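Local atomic coordinates of cytokinin riboside 5'-monophosphate phosphoribohydrolase (PDB entry 5ZI9), a protein that belongs to the SLOG clan of Rossmann-like alpha/beta proteins and assembles from six chains. Residues A119-L124 with N144-I149. Sequence-based numbering, arbitrary orientation.
Sequences ANKGAL and NPYVDI
One hydrogen bond crosses between Asn120 and Asn144, and both amides are tied to further partners. ND2 of Asn144 donates to OD1 of Asn120 at 3.0 Å with an N-H...O angle of 173°, close to straight. The acceptor lies almost in the amide plane of Asn144; the two amide planes lie 54° apart, and the donor is tilted from the carbonyl plane of Asn120. OD1 of Asn120 also bonds Thr109 OG1, while its ND2 reaches Ser130 OG and Val131 O; ND2 of Asn144 also donates to Gly112 O. These bonds fix the orientation of both buried amides. Val147 CG2 lies alongside the Asn120 amide, in van der Waals contact 3.8 Å from Asn120 OD1. Within the 144-149 segment, a type I turn from Asn144 to Val147 is closed by Val147 N to Asn144 O (3.0 Å), and Asn144 OD1 accepts a weak bond from Tyr146 N.

The topology is that of a Rossmann-like parallel sheet: helix 115-125 follows strand 106-109 and a glycine-rich turn consistent with a GxGxxA pattern, and the loop between strands 130-135 and 149-153 folds back against this helix. Asn144 links loop, turn and helix through its bonds to Gly112 O and Asn120 and its backbone bond with Gly111.

Apolar contacts centre on Tyr146. The Lys121 chain runs alongside the ring, pointing the same way, and its CD sits over one face, 3.6 Å from the ring centroid and 26° off the normal, as a CH-pi contact. CG anti to the backbone N starts the lysine chain alongside the ring, and the later bends bring CD over its face near CZ and OH. Pro145 CG lies over the opposite face, offset toward the rim. Leu124 CD1 approaches near the ring plane and packs on Tyr146 CB at 3.8 Å.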
ATOM      1  N   ALA B 119      23.019  18.340  23.565  1.00 28.71           N
ATOM      2  CA  ALA B 119      21.592  18.451  23.913  1.00 32.61           C
ATOM      3  C   ALA B 119      21.000  17.122  24.443  1.00 32.25           C
ATOM      4  O   ALA B 119      20.281  17.112  25.452  1.00 29.69           O
ATOM      5  CB  ALA B 119      20.780  19.030  22.749  1.00 32.63           C
ATOM      6  N   ASN B 120      21.330  16.000  23.808  1.00 32.81           N
ATOM      7  CA  ASN B 120      20.804  14.718  24.288  1.00 33.93           C
ATOM      8  C   ASN B 120      21.306  14.451  25.715  1.00 35.69           C
ATOM      9  O   ASN B 120      20.554  13.944  26.562  1.00 34.32           O
ATOM     10  CB  ASN B 120      21.256  13.557  23.409  1.00 32.70           C
ATOM     11  CG  ASN B 120      20.524  13.483  22.102  1.00 30.49           C
ATOM     12  OD1 ASN B 120      21.157  13.585  21.048  1.00 27.63           O
ATOM     13  ND2 ASN B 120      19.208  13.239  22.148  1.00 26.50           N
ATOM     14  N   LYS B 121      22.578  14.779  25.950  1.00 33.78           N
ATOM     15  CA  LYS B 121      23.173  14.634  27.258  1.00 34.67           C
ATOM     16  C   LYS B 121      22.416  15.405  28.320  1.00 33.90           C
ATOM     17  O   LYS B 121      22.034  14.845  29.380  1.00 32.96           O
ATOM     18  CB  LYS B 121      24.626  15.094  27.221  1.00 38.30           C
ATOM     19  CG  LYS B 121      25.330  15.109  28.578  1.00 41.35           C
ATOM     20  CD  LYS B 121      26.772  14.634  28.472  1.00 45.28           C
ATOM     21  CE  LYS B 121      27.781  15.532  29.168  1.00 49.62           C
ATOM     22  NZ  LYS B 121      28.022  15.030  30.544  1.00 54.21           N
ATOM     23  N   GLY B 122      22.211  16.689  28.036  1.00 32.17           N
ATOM     24  CA  GLY B 122      21.446  17.562  28.910  1.00 31.22           C
ATOM     25  C   GLY B 122      20.069  17.002  29.201  1.00 31.81           C
ATOM     26  O   GLY B 122      19.616  17.077  30.319  1.00 35.12           O
ATOM     27  N   ALA B 123      19.401  16.422  28.208  1.00 31.53           N
ATOM     28  CA  ALA B 123      18.035  15.954  28.399  1.00 31.63           C
ATOM     29  C   ALA B 123      17.953  14.768  29.345  1.00 34.21           C
ATOM     30  O   ALA B 123      16.924  14.560  30.017  1.00 31.33           O
ATOM     31  CB  ALA B 123      17.409  15.614  27.074  1.00 31.00           C
ATOM     32  N   LEU B 124      19.043  13.992  29.378  1.00 37.55           N
ATOM     33  CA  LEU B 124      19.166  12.827  30.263  1.00 37.98           C
ATOM     34  C   LEU B 124      19.478  13.234  31.694  1.00 38.60           C
ATOM     35  O   LEU B 124      18.873  12.711  32.640  1.00 36.78           O
ATOM     36  CB  LEU B 124      20.248  11.863  29.756  1.00 38.34           C
ATOM     37  CG  LEU B 124      19.836  10.876  28.658  1.00 38.72           C
ATOM     38  CD1 LEU B 124      20.863   9.747  28.631  1.00 38.55           C
ATOM     39  CD2 LEU B 124      18.401  10.322  28.794  1.00 39.21           C
ATOM     40  N   ASN B 144      24.709   8.761  19.448  1.00 31.20           N
ATOM     41  CA  ASN B 144      25.505   9.200  20.570  1.00 29.34           C
ATOM     42  C   ASN B 144      24.992   8.514  21.841  1.00 30.98           C
ATOM     43  O   ASN B 144      23.839   8.030  21.884  1.00 31.21           O
ATOM     44  CB  ASN B 144      25.574  10.748  20.674  1.00 29.75           C
ATOM     45  CG  ASN B 144      24.263  11.398  21.134  1.00 30.74           C
ATOM     46  OD1 ASN B 144      23.677  11.047  22.177  1.00 29.14           O
ATOM     47  ND2 ASN B 144      23.803  12.369  20.353  1.00 31.18           N
ATOM     48  N   PRO B 145      25.854   8.443  22.874  1.00 31.23           N
ATOM     49  CA  PRO B 145      25.589   7.622  24.073  1.00 29.72           C
ATOM     50  C   PRO B 145      24.454   8.109  24.927  1.00 31.98           C
ATOM     51  O   PRO B 145      23.920   7.327  25.720  1.00 32.82           O
ATOM     52  CB  PRO B 145      26.880   7.677  24.846  1.00 30.63           C
ATOM     53  CG  PRO B 145      27.725   8.751  24.186  1.00 33.49           C
ATOM     54  CD  PRO B 145      27.256   8.908  22.797  1.00 31.86           C
ATOM     55  N   TYR B 146      24.034   9.360  24.743  1.00 33.71           N
ATOM     56  CA  TYR B 146      22.876   9.874  25.493  1.00 34.05           C
ATOM     57  C   TYR B 146      21.592   9.833  24.720  1.00 30.60           C
ATOM     58  O   TYR B 146      20.610  10.448  25.151  1.00 29.15           O
ATOM     59  CB  TYR B 146      23.141  11.282  26.022  1.00 34.13           C
ATOM     60  CG  TYR B 146      24.563  11.413  26.498  1.00 35.63           C
ATOM     61  CD1 TYR B 146      24.948  10.950  27.778  1.00 33.73           C
ATOM     62  CD2 TYR B 146      25.551  11.973  25.651  1.00 35.14           C
ATOM     63  CE1 TYR B 146      26.269  11.072  28.212  1.00 33.24           C
ATOM     64  CE2 TYR B 146      26.877  12.104  26.084  1.00 35.88           C
ATOM     65  CZ  TYR B 146      27.234  11.647  27.360  1.00 33.85           C
ATOM     66  OH  TYR B 146      28.544  11.763  27.781  1.00 33.74           O
ATOM     67  N   VAL B 147      21.570   9.114  23.602  1.00 30.18           N
ATOM     68  CA  VAL B 147      20.296   8.921  22.893  1.00 32.81           C
ATOM     69  C   VAL B 147      19.489   7.831  23.558  1.00 33.81           C
ATOM     70  O   VAL B 147      19.992   6.750  23.764  1.00 34.13           O
ATOM     71  CB  VAL B 147      20.490   8.582  21.405  1.00 33.01           C
ATOM     72  CG1 VAL B 147      19.219   7.986  20.783  1.00 34.24           C
ATOM     73  CG2 VAL B 147      20.911   9.837  20.650  1.00 34.10           C
ATOM     74  N   ASP B 148      18.228   8.095  23.850  1.00 35.72           N
ATOM     75  CA  ASP B 148      17.366   7.067  24.431  1.00 38.68           C
ATOM     76  C   ASP B 148      16.367   6.419  23.435  1.00 35.22           C
ATOM     77  O   ASP B 148      16.358   5.211  23.274  1.00 34.35           O
ATOM     78  CB  ASP B 148      16.653   7.630  25.650  1.00 44.24           C
ATOM     79  CG  ASP B 148      16.460   6.609  26.692  1.00 47.03           C
ATOM     80  OD1 ASP B 148      17.461   6.327  27.411  1.00 55.19           O
ATOM     81  OD2 ASP B 148      15.330   6.075  26.752  1.00 47.82           O
ATOM     82  N   ILE B 149      15.525   7.212  22.793  1.00 33.76           N
ATOM     83  CA  ILE B 149      14.733   6.722  21.669  1.00 34.08           C
ATOM     84  C   ILE B 149      15.549   6.975  20.399  1.00 37.26           C
ATOM     85  O   ILE B 149      15.721   8.138  19.989  1.00 40.27           O
ATOM     86  CB  ILE B 149      13.374   7.413  21.626  1.00 33.23           C
ATOM     87  CG1 ILE B 149      12.591   7.065  22.902  1.00 32.96           C
ATOM     88  CG2 ILE B 149      12.583   6.975  20.416  1.00 32.66           C
ATOM     89  CD1 ILE B 149      11.406   7.973  23.160  1.00 32.92           C
TER